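Local structure of long form salivary protein D7L (Phlebotomus duboscqi, 6MT7) at residues L112-F116 against Y117-K121; L183-D187 against E188-S192; K61-V65 against D66-E70. The protein binds and sequesters cysteinyl leukotrienes and a thromboxane A2 analogue, modulating sand-fly blood feeding and inhibiting platelet aggregation induced by low collagen concentrations in a thromboxane A2-dependent manner. All coordinates share one frame; numbering follows the deposited sequence.

Contact 1: L112-F116 against Y117-K121; sequences LRTAF and YGIKK. With TRT (fragment of triton X-100), chain C.
Arg-113 reaches forward past the C-terminal end of its own helix to Gly-118 and Ile-119, five and six residues on. Its CB packs against CG1 of Ile-119 at 3.8 Å. From there the chain runs straight through CG, then turns at the CG-CD bond (chi3 62°), which brings CD within 4.1 Å of Gly-118 O and turns the guanidinium edge to that carbonyl. Both NE and NH2 donate to Gly-118 O, each at 2.9 Å, a side-on grip in which two nitrogens share one acceptor. The oxygen lies in the guanidinium plane, but the two donors meet it differently: NH2 sits in the carbonyl plane, whereas NE approaches from above it. This pair of hydrogen bonds to a single oxygen helps to fix the rotation of the guanidinium, which also makes a cation-pi contact with Trp-34. Beside it, Ile-119 runs alongside Thr-114 in the same direction, with CD1 3.6 Å from OG1 of Thr-114; that hydroxyl is itself bonded to Asn-110 O within the helix. On the pocket side, Phe-116 lays one ring face against the branched alkyl end of the Triton fragment, whose methyl C3 stands 4.2 Å above the ring centre. Leu-112 adds to this apolar surface, its CD2 lying 3.6 Å from ligand atom C4. The helix ends as Tyr-117 takes up left-handed helical backbone angles. There Gly-118 N donates to Arg-113 O at 2.7 Å, and Tyr-117 N makes a weak bond to Thr-114 O. This pair of bonds closing helix 109-115 is a Schellman motif, set here at the wall of the lipid pocket, where Gly-118 is inferred from related proteins to bind leukotriene C4.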
loop_
_atom_site.group_PDB
_atom_site.type_symbol
_atom_site.label_atom_id
_atom_site.label_comp_id
_atom_site.label_asym_id
_atom_site.label_seq_id
_atom_site.Cartn_x
_atom_site.Cartn_y
_atom_site.Cartn_z
ATOM N N LEU A 112 -5.463 -16.507 3.951
ATOM C CA LEU A 112 -5.072 -15.218 3.389
ATOM C C LEU A 112 -4.856 -14.184 4.486
ATOM O O LEU A 112 -3.909 -13.395 4.422
ATOM C CB LEU A 112 -6.128 -14.739 2.395
ATOM C CG LEU A 112 -6.056 -15.449 1.038
ATOM C CD1 LEU A 112 -7.314 -15.133 0.232
ATOM C CD2 LEU A 112 -4.808 -15.010 0.289
ATOM N N ARG A 113 -5.725 -14.172 5.503
ATOM C CA ARG A 113 -5.502 -13.264 6.623
ATOM C C ARG A 113 -4.190 -13.584 7.330
ATOM O O ARG A 113 -3.447 -12.673 7.725
ATOM C CB ARG A 113 -6.690 -13.323 7.589
ATOM C CG ARG A 113 -7.965 -12.775 6.953
ATOM C CD ARG A 113 -9.143 -12.785 7.925
ATOM N NE ARG A 113 -8.875 -11.936 9.079
ATOM C CZ ARG A 113 -9.698 -11.805 10.107
ATOM N NH1 ARG A 113 -10.841 -12.470 10.114
ATOM N NH2 ARG A 113 -9.381 -11.007 11.121
ATOM N N THR A 114 -3.861 -14.873 7.464
ATOM C CA THR A 114 -2.573 -15.234 8.055
ATOM C C THR A 114 -1.417 -14.712 7.206
ATOM O O THR A 114 -0.478 -14.093 7.716
ATOM C CB THR A 114 -2.459 -16.753 8.212
ATOM O OG1 THR A 114 -3.503 -17.249 9.070
ATOM C CG2 THR A 114 -1.094 -17.120 8.806
ATOM N N ALA A 115 -1.466 -14.967 5.898
ATOM C CA ALA A 115 -0.350 -14.604 5.031
ATOM C C ALA A 115 -0.165 -13.095 4.924
ATOM O O ALA A 115 0.968 -12.621 4.775
ATOM C CB ALA A 115 -0.551 -15.211 3.648
ATOM N N PHE A 116 -1.246 -12.323 5.031
ATOM C CA PHE A 116 -1.175 -10.884 4.836
ATOM C C PHE A 116 -1.404 -10.108 6.124
ATOM O O PHE A 116 -1.781 -8.932 6.070
ATOM C CB PHE A 116 -2.160 -10.454 3.747
ATOM C CG PHE A 116 -1.718 -10.866 2.371
ATOM C CD1 PHE A 116 -0.887 -10.046 1.619
ATOM C CD2 PHE A 116 -2.065 -12.111 1.867
ATOM C CE1 PHE A 116 -0.448 -10.442 0.365
ATOM C CE2 PHE A 116 -1.631 -12.511 0.616
ATOM C CZ PHE A 116 -0.826 -11.677 -0.134
ATOM N N TYR A 117 -1.164 -10.746 7.273
ATOM C CA TYR A 117 -1.203 -10.091 8.586
ATOM C C TYR A 117 -2.556 -9.443 8.854
ATOM O O TYR A 117 -2.634 -8.376 9.467
ATOM C CB TYR A 117 -0.082 -9.055 8.723
ATOM C CG TYR A 117 1.312 -9.630 8.561
ATOM C CD1 TYR A 117 1.925 -10.313 9.602
ATOM C CD2 TYR A 117 2.007 -9.486 7.374
ATOM C CE1 TYR A 117 3.197 -10.836 9.458
ATOM C CE2 TYR A 117 3.275 -10.004 7.218
ATOM C CZ TYR A 117 3.869 -10.669 8.266
ATOM O OH TYR A 117 5.136 -11.186 8.100
ATOM N N GLY A 118 -3.625 -10.106 8.419
ATOM C CA GLY A 118 -4.973 -9.612 8.598
ATOM C C GLY A 118 -5.634 -10.121 9.862
ATOM O O GLY A 118 -6.857 -10.074 9.997
ATOM N N ILE A 119 -4.823 -10.612 10.795
ATOM C CA ILE A 119 -5.281 -11.061 12.104
ATOM C C ILE A 119 -4.582 -10.200 13.145
ATOM O O ILE A 119 -3.364 -10.011 13.073
ATOM C CB ILE A 119 -4.980 -12.555 12.320
ATOM C CG1 ILE A 119 -5.789 -13.395 11.330
ATOM C CG2 ILE A 119 -5.291 -12.972 13.751
ATOM C CD1 ILE A 119 -5.175 -14.734 11.023
ATOM N N LYS A 120 -5.354 -9.669 14.097
ATOM C CA LYS A 120 -4.811 -8.691 15.038
ATOM C C LYS A 120 -3.600 -9.241 15.779
ATOM O O LYS A 120 -2.577 -8.557 15.908
ATOM C CB LYS A 120 -5.896 -8.257 16.024
ATOM C CG LYS A 120 -5.400 -7.338 17.121
ATOM C CD LYS A 120 -6.499 -7.076 18.142
ATOM C CE LYS A 120 -5.946 -6.439 19.403
ATOM N NZ LYS A 120 -5.432 -5.067 19.140
ATOM N N LYS A 121 -3.687 -10.485 16.266
ATOM C CA LYS A 121 -2.571 -11.050 17.020
ATOM C C LYS A 121 -1.307 -11.118 16.172
ATOM O O LYS A 121 -0.220 -10.760 16.640
ATOM C CB LYS A 121 -2.938 -12.435 17.552
ATOM C CG LYS A 121 -1.811 -13.099 18.346
ATOM C CD LYS A 121 -2.267 -14.396 19.001
ATOM C CE LYS A 121 -1.189 -14.965 19.917
ATOM N NZ LYS A 121 -0.062 -15.563 19.153
HETATM C C25 TRT C . -10.159 0.102 11.215
HETATM O O24 TRT C . -9.262 -0.804 10.581
HETATM C C23 TRT C . -9.905 -1.706 9.681
HETATM C C22 TRT C . -8.817 -2.333 8.819
HETATM O O21 TRT C . -9.308 -3.404 8.012
HETATM C C20 TRT C . -8.209 -3.970 7.306
HETATM C C19 TRT C . -8.663 -5.223 6.579
HETATM O O18 TRT C . -9.187 -4.858 5.306
HETATM C C17 TRT C . -10.418 -5.518 5.091
HETATM C C16 TRT C . -10.250 -6.638 4.084
HETATM O O15 TRT C . -10.264 -6.129 2.746
HETATM C C12 TRT C . -9.719 -6.894 1.731
HETATM C C13 TRT C . -9.659 -8.279 1.847
HETATM C C14 TRT C . -9.106 -9.054 0.821
HETATM C C11 TRT C . -9.222 -6.284 0.586
HETATM C C10 TRT C . -8.676 -7.053 -0.436
HETATM C C9 TRT C . -8.609 -8.437 -0.330
HETATM C C6 TRT C . -8.002 -9.230 -1.451
HETATM C C8 TRT C . -9.167 -9.823 -2.234
HETATM C C7 TRT C . -7.248 -8.295 -2.391
HETATM C C5 TRT C . -7.143 -10.391 -0.899
HETATM C C1 TRT C . -5.763 -10.183 -0.235
HETATM C C2 TRT C . -5.655 -9.001 0.721
HETATM C C4 TRT C . -5.462 -11.443 0.567
HETATM C C3 TRT C . -4.623 -10.064 -1.238
#

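Contact 2: L183-D187 against E188-S192; sequences LGITD and EQFAS
Phe-190 N donates to Thr-186 O at 2.9 Å, the first full helical bond at the start of helix 187-196, and Ala-191 N repeats it one residue later on Asp-187 O. Ahead of these, the Thr-186 side chain serves Gln-189 N: OG1 accepts from it at 3.0 Å with an angle of 161°. The hydroxyl can do so because it sits between the backbone N and the carbonyl carbon (chi1 67°), turned over the helix end. Gln-189 answers in kind. Its straight outer chain passes at a slant over Thr-186 and sets OE1 3.0 Å from Thr-186 N; the donor stands well above the carboxamide plane instead of within it. The carboxamide lies across the threonine side chain, with NE2 3.6 Å from its CG2 methyl. A water accepts from Gln-189 NE2 and donates to Gly-184 O, tying the amide to the preceding loop and further limiting its rotation. On the buried side of the turn, Ile-185 turns CG2 to the edge of the Phe-190 ring and comes within 4.1 Å of Phe-190 CB. Both hydrophobic side chains continue inward onto helix 203-216, Ile-185 against Val-213 and Phe-190 against Met-209, and Cys-193 ties the same two helices together through its disulfide to Cys-212. The reciprocal bonds of Thr-186 and Gln-189 form a capping box, and the pairing of Ile-185, just before the N-cap, with Phe-190 is the hydrophobic staple that often accompanies it; together they begin a helix in the C-terminal half of the protein.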
loop_
_atom_site.group_PDB
_atom_site.type_symbol
_atom_site.label_atom_id
_atom_site.label_comp_id
_atom_site.label_asym_id
_atom_site.label_seq_id
_atom_site.Cartn_x
_atom_site.Cartn_y
_atom_site.Cartn_z
ATOM N N LEU A 183 -6.658 14.747 -1.798
ATOM C CA LEU A 183 -5.857 15.730 -1.083
ATOM C C LEU A 183 -5.537 16.957 -1.922
ATOM O O LEU A 183 -4.777 17.818 -1.462
ATOM C CB LEU A 183 -4.543 15.103 -0.609
ATOM C CG LEU A 183 -4.668 13.788 0.151
ATOM C CD1 LEU A 183 -3.312 13.360 0.676
ATOM C CD2 LEU A 183 -5.669 13.960 1.282
ATOM N N GLY A 184 -6.093 17.054 -3.129
ATOM C CA GLY A 184 -5.849 18.190 -3.992
ATOM C C GLY A 184 -4.627 18.075 -4.869
ATOM O O GLY A 184 -4.116 19.104 -5.329
ATOM N N ILE A 185 -4.126 16.865 -5.099
ATOM C CA ILE A 185 -2.993 16.626 -5.989
ATOM C C ILE A 185 -3.522 15.829 -7.173
ATOM O O ILE A 185 -3.895 14.659 -7.020
ATOM C CB ILE A 185 -1.858 15.861 -5.291
ATOM C CG1 ILE A 185 -1.435 16.575 -4.012
ATOM C CG2 ILE A 185 -0.669 15.676 -6.243
ATOM C CD1 ILE A 185 -0.546 17.744 -4.248
ATOM N N THR A 186 -3.546 16.448 -8.352
ATOM C CA THR A 186 -4.058 15.745 -9.520
ATOM C C THR A 186 -3.048 14.712 -10.001
ATOM O O THR A 186 -1.878 14.716 -9.616
ATOM C CB THR A 186 -4.353 16.711 -10.667
ATOM O OG1 THR A 186 -3.117 17.270 -11.128
ATOM C CG2 THR A 186 -5.282 17.844 -10.211
ATOM N N ASP A 187 -3.518 13.827 -10.882
ATOM C CA ASP A 187 -2.621 12.851 -11.491
ATOM C C ASP A 187 -1.493 13.539 -12.255
ATOM O O ASP A 187 -0.345 13.089 -12.213
ATOM C CB ASP A 187 -3.406 11.932 -12.425
ATOM C CG ASP A 187 -4.326 10.974 -11.682
ATOM O OD1 ASP A 187 -4.208 10.830 -10.446
ATOM O OD2 ASP A 187 -5.157 10.341 -12.364
ATOM N N GLU A 188 -1.807 14.624 -12.975
ATOM C CA GLU A 188 -0.772 15.366 -13.690
ATOM C C GLU A 188 0.239 15.977 -12.731
ATOM O O GLU A 188 1.447 15.962 -12.995
ATOM C CB GLU A 188 -1.402 16.460 -14.547
ATOM C CG GLU A 188 -2.050 15.932 -15.808
ATOM C CD GLU A 188 -1.029 15.363 -16.767
ATOM O OE1 GLU A 188 -1.157 14.161 -17.093
ATOM O OE2 GLU A 188 -0.113 16.109 -17.197
ATOM N N GLN A 189 -0.238 16.541 -11.619
ATOM C CA GLN A 189 0.687 17.125 -10.654
ATOM C C GLN A 189 1.587 16.053 -10.061
ATOM O O GLN A 189 2.811 16.215 -9.997
ATOM C CB GLN A 189 -0.088 17.864 -9.562
ATOM C CG GLN A 189 -0.683 19.179 -10.075
ATOM C CD GLN A 189 -1.927 19.600 -9.326
ATOM O OE1 GLN A 189 -2.163 19.162 -8.208
ATOM N NE2 GLN A 189 -2.741 20.446 -9.952
ATOM N N PHE A 190 1.001 14.930 -9.653
ATOM C CA PHE A 190 1.825 13.877 -9.074
ATOM C C PHE A 190 2.840 13.361 -10.084
ATOM O O PHE A 190 4.015 13.163 -9.745
ATOM C CB PHE A 190 0.962 12.733 -8.557
ATOM C CG PHE A 190 1.725 11.762 -7.716
ATOM C CD1 PHE A 190 1.956 12.028 -6.372
ATOM C CD2 PHE A 190 2.234 10.596 -8.268
ATOM C CE1 PHE A 190 2.688 11.124 -5.584
ATOM C CE2 PHE A 190 2.959 9.701 -7.487
ATOM C CZ PHE A 190 3.190 9.971 -6.152
ATOM N N ALA A 191 2.400 13.137 -11.331
ATOM C CA ALA A 191 3.319 12.701 -12.380
ATOM C C ALA A 191 4.469 13.680 -12.557
ATOM O O ALA A 191 5.613 13.268 -12.788
ATOM C CB ALA A 191 2.577 12.535 -13.712
ATOM N N SER A 192 4.186 14.986 -12.483
ATOM C CA SER A 192 5.263 15.960 -12.622
ATOM C C SER A 192 6.273 15.840 -11.485
ATOM O O SER A 192 7.473 16.035 -11.706
ATOM C CB SER A 192 4.700 17.388 -12.709
ATOM O OG SER A 192 4.235 17.847 -11.448
HETATM O O HOH W 1 -4.546 20.862 -7.568
#

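Contact 3: K61-V65 against D66-E70; sequences KSLRV and DRIME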
loop_
_atom_site.group_PDB
_atom_site.type_symbol
_atom_site.label_atom_id
_atom_site.label_comp_id
_atom_site.label_asym_id
_atom_site.label_seq_id
_atom_site.Cartn_x
_atom_site.Cartn_y
_atom_site.Cartn_z
ATOM N N LYS A 61 -1.271 -6.352 -17.023
ATOM C CA LYS A 61 -2.635 -6.380 -16.480
ATOM C C LYS A 61 -2.950 -7.709 -15.803
ATOM O O LYS A 61 -4.073 -8.210 -15.883
ATOM C CB LYS A 61 -3.678 -6.074 -17.557
ATOM C CG LYS A 61 -3.574 -4.672 -18.127
ATOM C CD LYS A 61 -4.698 -4.406 -19.113
ATOM C CE LYS A 61 -4.572 -3.020 -19.725
ATOM N NZ LYS A 61 -5.892 -2.528 -20.214
ATOM N N SER A 62 -1.952 -8.278 -15.123
ATOM C CA SER A 62 -2.084 -9.584 -14.493
ATOM C C SER A 62 -1.613 -9.509 -13.050
ATOM O O SER A 62 -0.792 -8.666 -12.694
ATOM C CB SER A 62 -1.262 -10.645 -15.229
ATOM O OG SER A 62 -1.579 -10.639 -16.607
ATOM N N LEU A 63 -2.141 -10.401 -12.224
ATOM C CA LEU A 63 -1.635 -10.517 -10.867
ATOM C C LEU A 63 -0.241 -11.131 -10.866
ATOM O O LEU A 63 0.095 -11.976 -11.704
ATOM C CB LEU A 63 -2.570 -11.370 -10.018
ATOM C CG LEU A 63 -3.922 -10.708 -9.777
ATOM C CD1 LEU A 63 -4.798 -11.699 -9.079
ATOM C CD2 LEU A 63 -3.760 -9.434 -8.948
ATOM N N ARG A 64 0.576 -10.682 -9.912
ATOM C CA ARG A 64 1.927 -11.203 -9.693
ATOM C C ARG A 64 1.807 -12.493 -8.892
ATOM O O ARG A 64 2.066 -12.551 -7.687
ATOM C CB ARG A 64 2.790 -10.171 -8.981
ATOM C CG ARG A 64 2.971 -8.878 -9.769
ATOM C CD ARG A 64 4.129 -8.059 -9.201
ATOM N NE ARG A 64 4.255 -6.769 -9.879
ATOM C CZ ARG A 64 4.889 -6.590 -11.032
ATOM N NH1 ARG A 64 5.456 -7.623 -11.641
ATOM N NH2 ARG A 64 4.952 -5.376 -11.580
ATOM N N VAL A 65 1.391 -13.547 -9.594
ATOM C CA VAL A 65 1.158 -14.838 -8.959
ATOM C C VAL A 65 2.431 -15.353 -8.294
ATOM O O VAL A 65 2.382 -15.952 -7.214
ATOM C CB VAL A 65 0.592 -15.824 -9.998
ATOM C CG1 VAL A 65 0.574 -17.245 -9.467
ATOM C CG2 VAL A 65 -0.821 -15.386 -10.375
ATOM N N ASP A 66 3.596 -15.099 -8.909
ATOM C CA ASP A 66 4.845 -15.516 -8.278
ATOM C C ASP A 66 4.999 -14.886 -6.899
ATOM O O ASP A 66 5.402 -15.556 -5.940
ATOM C CB ASP A 66 6.042 -15.175 -9.175
ATOM C CG ASP A 66 6.188 -13.675 -9.440
ATOM O OD1 ASP A 66 5.175 -13.009 -9.729
ATOM O OD2 ASP A 66 7.332 -13.172 -9.380
ATOM N N ARG A 67 4.656 -13.604 -6.771
ATOM C CA ARG A 67 4.845 -12.919 -5.498
ATOM C C ARG A 67 3.751 -13.268 -4.499
ATOM O O ARG A 67 3.983 -13.206 -3.283
ATOM C CB ARG A 67 4.897 -11.401 -5.720
ATOM C CG ARG A 67 6.062 -10.941 -6.629
ATOM C CD ARG A 67 7.408 -11.464 -6.144
ATOM N NE ARG A 67 8.512 -10.873 -6.902
ATOM C CZ ARG A 67 9.789 -10.934 -6.541
ATOM N NH1 ARG A 67 10.149 -11.562 -5.434
ATOM N NH2 ARG A 67 10.714 -10.358 -7.303
ATOM N N ILE A 68 2.556 -13.603 -4.988
ATOM C CA ILE A 68 1.493 -14.090 -4.113
ATOM C C ILE A 68 1.913 -15.408 -3.475
ATOM O O ILE A 68 1.774 -15.607 -2.262
ATOM C CB ILE A 68 0.175 -14.233 -4.898
ATOM C CG1 ILE A 68 -0.346 -12.863 -5.333
ATOM C CG2 ILE A 68 -0.880 -14.955 -4.051
ATOM C CD1 ILE A 68 -1.465 -12.928 -6.381
HETATM N N MSE A 69 2.463 -16.312 -4.283
HETATM C CA MSE A 69 2.934 -17.595 -3.790
HETATM C C MSE A 69 4.080 -17.399 -2.802
HETATM O O MSE A 69 4.167 -18.086 -1.779
HETATM C CB MSE A 69 3.354 -18.461 -4.977
HETATM C CG MSE A 69 2.123 -19.016 -5.646
HETATM SE SE MSE A 69 2.525 -20.171 -7.145
HETATM C CE MSE A 69 3.541 -18.885 -8.154
ATOM N N GLU A 70 4.949 -16.431 -3.107
ATOM C CA GLU A 70 6.046 -16.105 -2.200
ATOM C C GLU A 70 5.529 -15.622 -0.849
ATOM O O GLU A 70 6.104 -15.951 0.199
ATOM C CB GLU A 70 6.946 -15.050 -2.832
ATOM C CG GLU A 70 8.064 -14.594 -1.921
ATOM C CD GLU A 70 9.022 -13.625 -2.597
ATOM O OE1 GLU A 70 8.854 -13.364 -3.813
ATOM O OE2 GLU A 70 9.945 -13.135 -1.902
#
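Val-65 and Met-69 meet one turn apart at the start of helix 65-74, where a short beta hairpin leads, through Arg-64 at the N-cap, into a helix. The residue at position 69 is a selenomethionine, introduced for the derivative crystal; its chain bends at the last torsion (chi3 -57°) and folds the terminal CE back over the turn, to 3.6 Å from Val-65 CG1. The two side chains thus cross at an angle, with CE also lying over the carbonyl oxygen of Val-65. On another side of the turn, Ile-68 sends CD1 back to CB of Leu-63 at 4.1 Å, while its CG1 rests against Arg-64 O. That oxygen is the polar hub of the junction: Ile-68 N donates to it at 2.9 Å, and Arg-67 N adds a weak bond with a sharply bent angle. Met-69 N continues the helical series by donating to Val-65 O. The next shell packs on these groups. Trp-50, a residue of the ligand pocket, lies against both Leu-63 and Ile-68, and Ile-86 of helix 83-86 touches Leu-63, Val-65 and Ile-68. Upstream, Arg-64 is the centre of an inverse gamma turn that takes the chain from strand to helix, and a G1 beta bulge at Lys-61 and Ser-62 faces Asn-57 across the hairpin. Outermost is a salt-bridge network. Asp-66 holds its carboxylate near Arg-67, where OD2 lies 3.6 Å from NE but well out of the guanidinium plane, so the attraction is one of charge alone. Glu-70 is bound more directly: its OE1 takes Arg-67 NH1 on the syn lone pair at 2.7 Å.

How the contacts relate
Contacts 1 and 3 belong to the ligand-binding half, with centres about 18 Å and nearest atoms about 5 Å apart. They do not touch, but helix 65-74, begun in contact 3, runs on to Gln-71 and Phe-72, which pack against Phe-116 and Leu-112 of contact 1. Contact 1 meets the Triton fragment directly, whereas contact 3 stands behind the pocket, its Ile-68 side chain about 7 Å from the ligand. Contact 2 lies on the opposite side of the chain's centre from contact 1, about 33 Å away between centres, and is remote from the Triton pocket and the inferred binding sites. Contacts 2 and 3 start helices; contact 1 ends one and leads into another.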